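Local coordinates for exodeoxyribonuclease 10 (Escherichia coli, PDB 4FZX), which degrades single-stranded and double-stranded DNA from the 3' end as a magnesium-dependent exonuclease of the DEDDh group, acting in DNA repair, at residues I68-A82 and L89-K101. Numbering follows the deposited sequence.
Sequences IPHYYGSEWYVAHNA and LPEMPGEWICTMK. With nucleotides of chain A.
Tyr77 meets Trp96, Gly94, Pro93 and Met92, and its side chain, followed outward, illustrates how a parallel strand pair extends its contact beyond the backbone. Tyr77 CB sits over one face of the Trp96 six-membered ring, 3.9 Å from its centroid, a CH-pi contact. With CG anti to the carbonyl carbon (chi1 -69°), the ring runs on past Gly94, whose CA lies in plane at the CD2-CE2 edge; a side chain on Gly94 would collide there. Tyr77 CE1 meets the methyl CE of selenomethionine Met92 at 3.5 Å, CB of Met92 stands over a face, and SE lies above the ring in a more distant Met-aromatic contact. At the tip, Tyr77 OH touches Pro93 CG. Tyr77 OH also donates to Tyr71 O at 2.7 Å, a carbonyl that accepts from Arg3 as well. A phenylalanine in place of Tyr77 would probably leave Tyr71 O without this donor, and the segment before the strand held less firmly to it. The bend of Met92 at chi2 brings Met92 SE to Ile68 CG1 (3.7 Å), and the bend at chi3 turns CE toward the tyrosine ring. Between the strands, backbone bonds alternate in a parallel ladder, among them Ile97 N to Tyr77 O and Ala79 N to Ile97 O. Past the strands, His80 ND1 and Thr99 OG1 share a hydrogen bond of 2.9 Å, Met100 CB covers a face of the imidazole, and NE2 is bonded to Tyr112 O. Cys98 SG accepts from Ala82 N at 3.4 Å and caps the following helix through Lys101 N. Asn81 ND2 donates almost straight (168°) to O4' of DA16 of chain A. Strands 76-79 and 95-98, joined through helix 82-88, form a beta-alpha-beta crossover of the RNase H-like DEDDh exonuclease fold, the C-terminal ends of its strands leading to the DNA and the nearby sodium site.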
ATOM      1  N   ILE C  68      29.434  17.768  28.482  1.00 14.04           N
ATOM      2  CA  ILE C  68      28.492  17.863  27.363  1.00 13.94           C
ATOM      3  C   ILE C  68      28.585  19.156  26.532  1.00 14.19           C
ATOM      4  O   ILE C  68      28.457  19.104  25.305  1.00 14.19           O
ATOM      5  CB  ILE C  68      27.030  17.521  27.769  1.00 13.16           C
ATOM      6  CG1 ILE C  68      26.228  17.085  26.543  1.00 13.19           C
ATOM      7  CG2 ILE C  68      26.362  18.679  28.479  1.00 14.25           C
ATOM      8  CD1 ILE C  68      26.811  15.863  25.830  1.00 11.55           C
ATOM      9  N   PRO C  69      28.916  20.298  27.172  1.00 14.35           N
ATOM     10  CA  PRO C  69      28.943  21.532  26.366  1.00 15.71           C
ATOM     11  C   PRO C  69      29.978  21.526  25.243  1.00 15.07           C
ATOM     12  O   PRO C  69      29.775  22.188  24.236  1.00 16.32           O
ATOM     13  CB  PRO C  69      29.249  22.629  27.395  1.00 16.33           C
ATOM     14  CG  PRO C  69      28.810  22.026  28.723  1.00 16.32           C
ATOM     15  CD  PRO C  69      29.171  20.572  28.597  1.00 13.06           C
ATOM     16  N   HIS C  70      31.007  20.692  25.356  1.00 14.77           N
ATOM     17  CA  HIS C  70      32.032  20.583  24.303  1.00 13.77           C
ATOM     18  C   HIS C  70      31.505  19.978  23.018  1.00 12.87           C
ATOM     19  O   HIS C  70      32.101  20.139  21.954  1.00 12.70           O
ATOM     20  CB  HIS C  70      33.215  19.759  24.796  1.00 14.29           C
ATOM     21  CG  HIS C  70      33.892  20.341  25.995  1.00 15.27           C
ATOM     22  ND1 HIS C  70      34.130  19.616  27.140  1.00 16.70           N
ATOM     23  CD2 HIS C  70      34.358  21.592  26.236  1.00 14.52           C
ATOM     24  CE1 HIS C  70      34.707  20.392  28.039  1.00 16.03           C
ATOM     25  NE2 HIS C  70      34.856  21.597  27.514  1.00 17.25           N
ATOM     26  N   TYR C  71      30.357  19.327  23.117  1.00 13.33           N
ATOM     27  CA  TYR C  71      29.715  18.680  21.983  1.00 13.33           C
ATOM     28  C   TYR C  71      28.635  19.548  21.333  1.00 13.79           C
ATOM     29  O   TYR C  71      28.136  19.211  20.240  1.00 14.20           O
ATOM     30  CB  TYR C  71      29.143  17.317  22.418  1.00 13.80           C
ATOM     31  CG  TYR C  71      30.241  16.361  22.856  1.00 13.25           C
ATOM     32  CD1 TYR C  71      30.847  15.502  21.941  1.00 12.67           C
ATOM     33  CD2 TYR C  71      30.768  16.422  24.146  1.00 12.51           C
ATOM     34  CE1 TYR C  71      31.932  14.681  22.321  1.00 12.01           C
ATOM     35  CE2 TYR C  71      31.849  15.622  24.535  1.00 13.80           C
ATOM     36  CZ  TYR C  71      32.416  14.743  23.615  1.00 11.51           C
ATOM     37  OH  TYR C  71      33.473  13.947  23.995  1.00 13.26           O
ATOM     38  N   TYR C  72      28.310  20.683  21.962  1.00 12.12           N
ATOM     39  CA  TYR C  72      27.456  21.702  21.314  1.00 13.24           C
ATOM     40  C   TYR C  72      28.088  22.222  20.033  1.00 14.07           C
ATOM     41  O   TYR C  72      29.302  22.093  19.822  1.00 15.01           O
ATOM     42  CB  TYR C  72      27.160  22.887  22.251  1.00 12.79           C
ATOM     43  CG  TYR C  72      26.410  22.525  23.516  1.00 10.29           C
ATOM     44  CD1 TYR C  72      25.650  21.368  23.589  1.00  7.07           C
ATOM     45  CD2 TYR C  72      26.442  23.358  24.624  1.00 10.06           C
ATOM     46  CE1 TYR C  72      25.007  21.002  24.761  1.00 11.98           C
ATOM     47  CE2 TYR C  72      25.774  23.013  25.803  1.00  9.65           C
ATOM     48  CZ  TYR C  72      25.065  21.829  25.860  1.00 11.87           C
ATOM     49  OH  TYR C  72      24.383  21.486  27.006  1.00 11.94           O
ATOM     50  N   GLY C  73      27.258  22.767  19.152  1.00 16.17           N
ATOM     51  CA  GLY C  73      27.765  23.523  17.993  1.00 16.52           C
ATOM     52  C   GLY C  73      27.457  22.900  16.642  1.00 17.91           C
ATOM     53  O   GLY C  73      28.126  23.214  15.652  1.00 18.88           O
ATOM     54  N   SER C  74      26.480  21.984  16.603  1.00 16.83           N
ATOM     55  CA  SER C  74      26.084  21.328  15.357  1.00 15.34           C
ATOM     56  C   SER C  74      24.576  21.447  15.140  1.00 15.78           C
ATOM     57  O   SER C  74      23.793  21.382  16.097  1.00 16.02           O
ATOM     58  CB  SER C  74      26.495  19.848  15.398  1.00 15.97           C
ATOM     59  OG  SER C  74      26.373  19.211  14.128  1.00 15.71           O
ATOM     60  N   GLU C  75      24.159  21.555  13.884  1.00 15.07           N
ATOM     61  CA  GLU C  75      22.733  21.484  13.551  1.00 17.13           C
ATOM     62  C   GLU C  75      22.194  20.037  13.562  1.00 15.91           C
ATOM     63  O   GLU C  75      20.994  19.800  13.805  1.00 13.46           O
ATOM     64  CB  GLU C  75      22.480  22.137  12.188  1.00 18.87           C
ATOM     65  CG  GLU C  75      23.008  23.590  12.087  1.00 27.03           C
ATOM     66  CD  GLU C  75      22.158  24.582  12.877  1.00 36.93           C
ATOM     67  OE1 GLU C  75      22.451  24.827  14.075  1.00 37.41           O
ATOM     68  OE2 GLU C  75      21.184  25.104  12.301  1.00 42.85           O
ATOM     69  N   TRP C  76      23.097  19.085  13.324  1.00 14.69           N
ATOM     70  CA  TRP C  76      22.739  17.687  13.125  1.00 15.09           C
ATOM     71  C   TRP C  76      23.555  16.771  14.033  1.00 15.53           C
ATOM     72  O   TRP C  76      24.789  16.782  14.007  1.00 15.17           O
ATOM     73  CB  TRP C  76      22.973  17.281  11.670  1.00 15.25           C
ATOM     74  CG  TRP C  76      22.328  18.190  10.678  1.00 15.01           C
ATOM     75  CD1 TRP C  76      22.961  19.057   9.829  1.00 14.82           C
ATOM     76  CD2 TRP C  76      20.929  18.298  10.395  1.00 11.86           C
ATOM     77  NE1 TRP C  76      22.038  19.724   9.066  1.00 15.51           N
ATOM     78  CE2 TRP C  76      20.782  19.281   9.394  1.00 16.04           C
ATOM     79  CE3 TRP C  76      19.782  17.711  10.938  1.00 15.49           C
ATOM     80  CZ2 TRP C  76      19.531  19.657   8.887  1.00 14.12           C
ATOM     81  CZ3 TRP C  76      18.539  18.087  10.435  1.00 17.66           C
ATOM     82  CH2 TRP C  76      18.425  19.048   9.420  1.00 15.70           C
ATOM     83  N   TYR C  77      22.864  15.988  14.845  1.00 15.29           N
ATOM     84  CA  TYR C  77      23.525  14.940  15.614  1.00 13.81           C
ATOM     85  C   TYR C  77      23.081  13.593  15.089  1.00 13.75           C
ATOM     86  O   TYR C  77      21.883  13.381  14.833  1.00 13.11           O
ATOM     87  CB  TYR C  77      23.187  15.069  17.092  1.00 13.77           C
ATOM     88  CG  TYR C  77      23.811  16.279  17.704  1.00 12.28           C
ATOM     89  CD1 TYR C  77      25.078  16.213  18.265  1.00 10.13           C
ATOM     90  CD2 TYR C  77      23.187  17.521  17.623  1.00  8.76           C
ATOM     91  CE1 TYR C  77      25.706  17.351  18.733  1.00 12.78           C
ATOM     92  CE2 TYR C  77      23.802  18.660  18.101  1.00 13.99           C
ATOM     93  CZ  TYR C  77      25.071  18.574  18.633  1.00 11.83           C
ATOM     94  OH  TYR C  77      25.666  19.692  19.159  1.00 14.86           O
ATOM     95  N   VAL C  78      24.055  12.723  14.848  1.00 11.30           N
ATOM     96  CA  VAL C  78      23.805  11.441  14.206  1.00 10.49           C
ATOM     97  C   VAL C  78      24.203  10.335  15.198  1.00 11.40           C
ATOM     98  O   VAL C  78      25.256  10.410  15.839  1.00 11.91           O
ATOM     99  CB  VAL C  78      24.636  11.283  12.892  1.00  9.96           C
ATOM    100  CG1 VAL C  78      24.347   9.944  12.226  1.00  7.70           C
ATOM    101  CG2 VAL C  78      24.352  12.446  11.900  1.00  8.66           C
ATOM    102  N   ALA C  79      23.353   9.332  15.351  1.00  9.84           N
ATOM    103  CA  ALA C  79      23.684   8.213  16.209  1.00  9.66           C
ATOM    104  C   ALA C  79      23.041   6.961  15.675  1.00  9.94           C
ATOM    105  O   ALA C  79      22.043   7.033  14.963  1.00  9.61           O
ATOM    106  CB  ALA C  79      23.239   8.480  17.653  1.00  8.75           C
ATOM    107  N   HIS C  80      23.630   5.806  15.990  1.00 10.45           N
ATOM    108  CA  HIS C  80      23.034   4.545  15.595  1.00 11.31           C
ATOM    109  C   HIS C  80      22.008   4.073  16.615  1.00 11.92           C
ATOM    110  O   HIS C  80      22.359   3.642  17.706  1.00 12.43           O
ATOM    111  CB  HIS C  80      24.101   3.485  15.345  1.00 11.96           C
ATOM    112  CG  HIS C  80      23.582   2.283  14.614  1.00 12.57           C
ATOM    113  ND1 HIS C  80      23.372   2.283  13.252  1.00  7.75           N
ATOM    114  CD2 HIS C  80      23.081   1.109  15.073  1.00 10.23           C
ATOM    115  CE1 HIS C  80      22.832   1.132  12.896  1.00 12.20           C
ATOM    116  NE2 HIS C  80      22.620   0.414  13.985  1.00  9.40           N
ATOM    117  N   ASN C  81      20.736   4.130  16.239  1.00 13.74           N
ATOM    118  CA  ASN C  81      19.630   4.127  17.215  1.00 14.52           C
ATOM    119  C   ASN C  81      19.621   5.366  18.107  1.00 14.56           C
ATOM    120  O   ASN C  81      19.816   5.275  19.323  1.00 14.79           O
ATOM    121  CB  ASN C  81      19.619   2.866  18.077  1.00 14.15           C
ATOM    122  CG  ASN C  81      18.242   2.615  18.728  1.00 18.43           C
ATOM    123  OD1 ASN C  81      17.233   3.177  18.299  1.00 20.01           O
ATOM    124  ND2 ASN C  81      18.206   1.778  19.746  1.00 15.66           N
ATOM    125  N   ALA C  82      19.399   6.517  17.484  1.00 14.27           N
ATOM    126  CA  ALA C  82      19.551   7.819  18.131  1.00 13.93           C
ATOM    127  C   ALA C  82      18.546   8.005  19.275  1.00 14.05           C
ATOM    128  O   ALA C  82      18.773   8.780  20.182  1.00 14.41           O
ATOM    129  CB  ALA C  82      19.396   8.926  17.098  1.00 12.82           C
ATOM    130  N   LEU C  89      21.407  11.094  27.152  1.00 15.02           N
ATOM    131  CA  LEU C  89      22.193  12.318  27.190  1.00 16.58           C
ATOM    132  C   LEU C  89      21.317  13.487  27.655  1.00 17.75           C
ATOM    133  O   LEU C  89      20.097  13.465  27.457  1.00 18.05           O
ATOM    134  CB  LEU C  89      22.735  12.616  25.792  1.00 16.14           C
ATOM    135  CG  LEU C  89      24.170  12.263  25.379  1.00 19.18           C
ATOM    136  CD1 LEU C  89      24.899  11.355  26.336  1.00 14.39           C
ATOM    137  CD2 LEU C  89      24.237  11.739  23.943  1.00 17.40           C
ATOM    138  N   PRO C  90      21.948  14.546  28.203  1.00 19.48           N
ATOM    139  CA  PRO C  90      21.264  15.846  28.357  1.00 19.92           C
ATOM    140  C   PRO C  90      20.789  16.378  27.011  1.00 20.80           C
ATOM    141  O   PRO C  90      21.327  15.992  25.967  1.00 20.06           O
ATOM    142  CB  PRO C  90      22.366  16.769  28.913  1.00 20.19           C
ATOM    143  CG  PRO C  90      23.499  15.858  29.331  1.00 20.21           C
ATOM    144  CD  PRO C  90      23.398  14.653  28.446  1.00 18.87           C
ATOM    145  N   GLU C  91      19.779  17.241  27.032  1.00 21.99           N
ATOM    146  CA  GLU C  91      19.215  17.793  25.800  1.00 24.29           C
ATOM    147  C   GLU C  91      20.293  18.392  24.896  1.00 22.81           C
ATOM    148  O   GLU C  91      21.107  19.179  25.349  1.00 24.67           O
ATOM    149  CB  GLU C  91      18.150  18.851  26.119  1.00 24.55           C
ATOM    150  CG  GLU C  91      17.469  19.424  24.875  1.00 32.03           C
ATOM    151  CD  GLU C  91      16.293  20.347  25.209  1.00 42.21           C
ATOM    152  OE1 GLU C  91      16.309  21.524  24.774  1.00 44.28           O
ATOM    153  OE2 GLU C  91      15.354  19.893  25.902  1.00 43.37           O
HETATM  154  N   MSE C  92      20.272  18.033  23.616  1.00 22.21           N
HETATM  155  CA  MSE C  92      21.232  18.566  22.637  1.00 21.59           C
HETATM  156  C   MSE C  92      20.575  19.646  21.763  1.00 21.96           C
HETATM  157  O   MSE C  92      19.358  19.608  21.542  1.00 21.84           O
HETATM  158  CB  MSE C  92      21.778  17.438  21.747  1.00 22.36           C
HETATM  159  CG  MSE C  92      22.440  16.295  22.509  1.00 21.48           C
HETATM  160 SE   MSE C  92      23.934  16.929  23.596  1.00 31.71          SE
HETATM  161  CE  MSE C  92      25.156  17.433  22.177  1.00 14.23           C
ATOM    162  N   PRO C  93      21.381  20.609  21.265  1.00 21.23           N
ATOM    163  CA  PRO C  93      20.877  21.796  20.565  1.00 22.36           C
ATOM    164  C   PRO C  93      20.473  21.575  19.108  1.00 23.64           C
ATOM    165  O   PRO C  93      20.110  22.526  18.435  1.00 27.43           O
ATOM    166  CB  PRO C  93      22.068  22.763  20.609  1.00 20.73           C
ATOM    167  CG  PRO C  93      23.247  21.900  20.764  1.00 19.50           C
ATOM    168  CD  PRO C  93      22.793  20.772  21.644  1.00 20.35           C
ATOM    169  N   GLY C  94      20.578  20.360  18.599  1.00 23.56           N
ATOM    170  CA  GLY C  94      20.386  20.160  17.158  1.00 22.99           C
ATOM    171  C   GLY C  94      19.204  19.279  16.822  1.00 21.97           C
ATOM    172  O   GLY C  94      18.268  19.161  17.601  1.00 22.82           O
ATOM    173  N   GLU C  95      19.240  18.676  15.645  1.00 20.82           N
ATOM    174  CA  GLU C  95      18.235  17.693  15.245  1.00 21.15           C
ATOM    175  C   GLU C  95      18.915  16.322  15.089  1.00 18.28           C
ATOM    176  O   GLU C  95      20.079  16.239  14.712  1.00 15.92           O
ATOM    177  CB  GLU C  95      17.589  18.121  13.917  1.00 22.41           C
ATOM    178  CG  GLU C  95      16.120  17.749  13.773  1.00 31.95           C
ATOM    179  CD  GLU C  95      15.196  18.650  14.595  1.00 40.50           C
ATOM    180  OE1 GLU C  95      14.092  18.192  14.957  1.00 43.55           O
ATOM    181  OE2 GLU C  95      15.584  19.805  14.896  1.00 42.16           O
ATOM    182  N   TRP C  96      18.188  15.257  15.397  1.00 16.40           N
ATOM    183  CA  TRP C  96      18.771  13.933  15.418  1.00 14.64           C
ATOM    184  C   TRP C  96      18.561  13.197  14.108  1.00 14.66           C
ATOM    185  O   TRP C  96      17.497  13.289  13.475  1.00 14.88           O
ATOM    186  CB  TRP C  96      18.223  13.107  16.573  1.00 13.89           C
ATOM    187  CG  TRP C  96      18.773  13.494  17.896  1.00 15.55           C
ATOM    188  CD1 TRP C  96      18.218  14.372  18.790  1.00 14.62           C
ATOM    189  CD2 TRP C  96      19.987  13.016  18.502  1.00 14.79           C
ATOM    190  NE1 TRP C  96      19.008  14.463  19.911  1.00 15.54           N
ATOM    191  CE2 TRP C  96      20.114  13.665  19.749  1.00 14.41           C
ATOM    192  CE3 TRP C  96      20.984  12.113  18.105  1.00 15.34           C
ATOM    193  CZ2 TRP C  96      21.179  13.415  20.616  1.00 17.55           C
ATOM    194  CZ3 TRP C  96      22.061  11.890  18.956  1.00 11.11           C
ATOM    195  CH2 TRP C  96      22.137  12.517  20.205  1.00 15.98           C
ATOM    196  N   ILE C  97      19.595  12.472  13.701  1.00 13.72           N
ATOM    197  CA  ILE C  97      19.504  11.544  12.591  1.00 12.53           C
ATOM    198  C   ILE C  97      19.887  10.149  13.079  1.00 13.42           C
ATOM    199  O   ILE C  97      20.865   9.984  13.824  1.00 13.18           O
ATOM    200  CB  ILE C  97      20.399  11.984  11.435  1.00 11.15           C
ATOM    201  CG1 ILE C  97      19.789  13.218  10.751  1.00 12.41           C
ATOM    202  CG2 ILE C  97      20.594  10.858  10.436  1.00  9.36           C
ATOM    203  CD1 ILE C  97      20.776  14.004   9.880  1.00 11.37           C
ATOM    204  N   CYS C  98      19.059   9.164  12.746  1.00 12.88           N
ATOM    205  CA  CYS C  98      19.320   7.792  13.160  1.00 12.91           C
ATOM    206  C   CYS C  98      19.795   6.930  11.990  1.00 11.35           C
ATOM    207  O   CYS C  98      19.064   6.734  11.036  1.00 12.90           O
ATOM    208  CB  CYS C  98      18.070   7.181  13.784  1.00 11.30           C
ATOM    209  SG  CYS C  98      18.356   5.527  14.430  1.00 14.08           S
ATOM    210  N   THR C  99      21.026   6.430  12.056  1.00 11.33           N
ATOM    211  CA  THR C  99      21.542   5.576  10.985  1.00 10.54           C
ATOM    212  C   THR C  99      20.901   4.198  10.962  1.00 11.52           C
ATOM    213  O   THR C  99      20.913   3.516   9.937  1.00 13.11           O
ATOM    214  CB  THR C  99      23.058   5.430  11.015  1.00 11.11           C
ATOM    215  OG1 THR C  99      23.498   5.085  12.338  1.00  9.42           O
ATOM    216  CG2 THR C  99      23.728   6.713  10.543  1.00  8.04           C
HETATM  217  N   MSE C 100      20.277   3.818  12.066  1.00 10.93           N
HETATM  218  CA  MSE C 100      19.557   2.558  12.117  1.00 12.59           C
HETATM  219  C   MSE C 100      18.290   2.622  11.290  1.00 11.95           C
HETATM  220  O   MSE C 100      18.027   1.752  10.463  1.00 10.56           O
HETATM  221  CB  MSE C 100      19.220   2.180  13.560  1.00 11.92           C
HETATM  222  CG  MSE C 100      18.643   0.786  13.683  1.00 16.82           C
HETATM  223 SE   MSE C 100      17.961   0.437  15.486  1.00 30.80          SE
HETATM  224  CE  MSE C 100      19.668   0.083  16.313  1.00 24.48           C
ATOM    225  N   LYS C 101      17.493   3.650  11.532  1.00 13.54           N
ATOM    226  CA  LYS C 101      16.312   3.881  10.732  1.00 14.65           C
ATOM    227  C   LYS C 101      16.711   4.034   9.279  1.00 14.14           C
ATOM    228  O   LYS C 101      16.022   3.544   8.394  1.00 14.21           O
ATOM    229  CB  LYS C 101      15.574   5.129  11.209  1.00 15.04           C
ATOM    230  CG  LYS C 101      14.834   4.926  12.518  1.00 22.88           C
ATOM    231  CD  LYS C 101      14.335   6.238  13.092  1.00 29.32           C
ATOM    232  CE  LYS C 101      13.156   6.013  14.018  1.00 37.33           C
ATOM    233  NZ  LYS C 101      11.860   5.925  13.266  1.00 43.66           N
TER
ATOM    234  P    DG A  15      19.265  -6.936  16.832  1.00 23.24           P
ATOM    235  OP1  DG A  15      20.191  -7.260  15.736  1.00 21.89           O
ATOM    236  OP2  DG A  15      19.327  -7.725  18.082  1.00 29.39           O
ATOM    237  O5'  DG A  15      19.463  -5.394  17.201  1.00 24.30           O
ATOM    238  C5'  DG A  15      19.514  -4.422  16.165  1.00 18.56           C
ATOM    239  C4'  DG A  15      19.405  -3.026  16.747  1.00 19.29           C
ATOM    240  O4'  DG A  15      18.063  -2.784  17.250  1.00 21.07           O
ATOM    241  C3'  DG A  15      20.336  -2.751  17.917  1.00 17.02           C
ATOM    242  O3'  DG A  15      21.537  -2.224  17.399  1.00 15.47           O
ATOM    243  C2'  DG A  15      19.580  -1.693  18.710  1.00 19.42           C
ATOM    244  C1'  DG A  15      18.117  -2.032  18.444  1.00 18.68           C
ATOM    245  N9   DG A  15      17.542  -2.875  19.478  1.00 19.58           N
ATOM    246  C8   DG A  15      17.855  -4.187  19.718  1.00 21.10           C
ATOM    247  N7   DG A  15      17.149  -4.709  20.689  1.00 27.10           N
ATOM    248  C5   DG A  15      16.314  -3.678  21.098  1.00 22.62           C
ATOM    249  C6   DG A  15      15.347  -3.668  22.124  1.00 29.22           C
ATOM    250  O6   DG A  15      15.028  -4.615  22.862  1.00 33.59           O
ATOM    251  N1   DG A  15      14.722  -2.421  22.243  1.00 29.49           N
ATOM    252  C2   DG A  15      15.015  -1.324  21.439  1.00 30.77           C
ATOM    253  N2   DG A  15      14.341  -0.184  21.706  1.00 25.64           N
ATOM    254  N3   DG A  15      15.944  -1.335  20.474  1.00 22.49           N
ATOM    255  C4   DG A  15      16.540  -2.543  20.365  1.00 19.24           C
ATOM    256  P    DA A  16      22.836  -2.204  18.301  1.00 10.99           P
ATOM    257  OP1  DA A  16      23.861  -1.578  17.440  1.00 13.51           O
ATOM    258  OP2  DA A  16      23.015  -3.547  18.923  1.00 16.88           O
ATOM    259  O5'  DA A  16      22.475  -1.155  19.461  1.00 12.82           O
ATOM    260  C5'  DA A  16      22.299   0.217  19.172  1.00  9.29           C
ATOM    261  C4'  DA A  16      22.094   1.004  20.463  1.00  9.43           C
ATOM    262  O4'  DA A  16      20.725   0.805  20.920  1.00 10.64           O
ATOM    263  C3'  DA A  16      22.981   0.562  21.634  1.00 12.80           C
ATOM    264  O3'  DA A  16      24.211   1.328  21.654  1.00  9.30           O
ATOM    265  C2'  DA A  16      22.097   0.852  22.853  1.00  9.16           C
ATOM    266  C1'  DA A  16      20.696   0.602  22.307  1.00 11.51           C
ATOM    267  N9   DA A  16      20.255  -0.745  22.579  1.00 14.42           N
ATOM    268  C8   DA A  16      20.911  -1.902  22.313  1.00 19.10           C
ATOM    269  N7   DA A  16      20.300  -2.966  22.766  1.00 20.55           N
ATOM    270  C5   DA A  16      19.167  -2.462  23.360  1.00 15.96           C
ATOM    271  C6   DA A  16      18.118  -3.087  24.045  1.00 19.96           C
ATOM    272  N6   DA A  16      18.034  -4.409  24.218  1.00 19.71           N
ATOM    273  N1   DA A  16      17.166  -2.292  24.560  1.00 25.01           N
ATOM    274  C2   DA A  16      17.270  -0.961  24.391  1.00 26.61           C
ATOM    275  N3   DA A  16      18.221  -0.255  23.774  1.00 19.36           N
ATOM    276  C4   DA A  16      19.138  -1.092  23.275  1.00 17.27           C
TER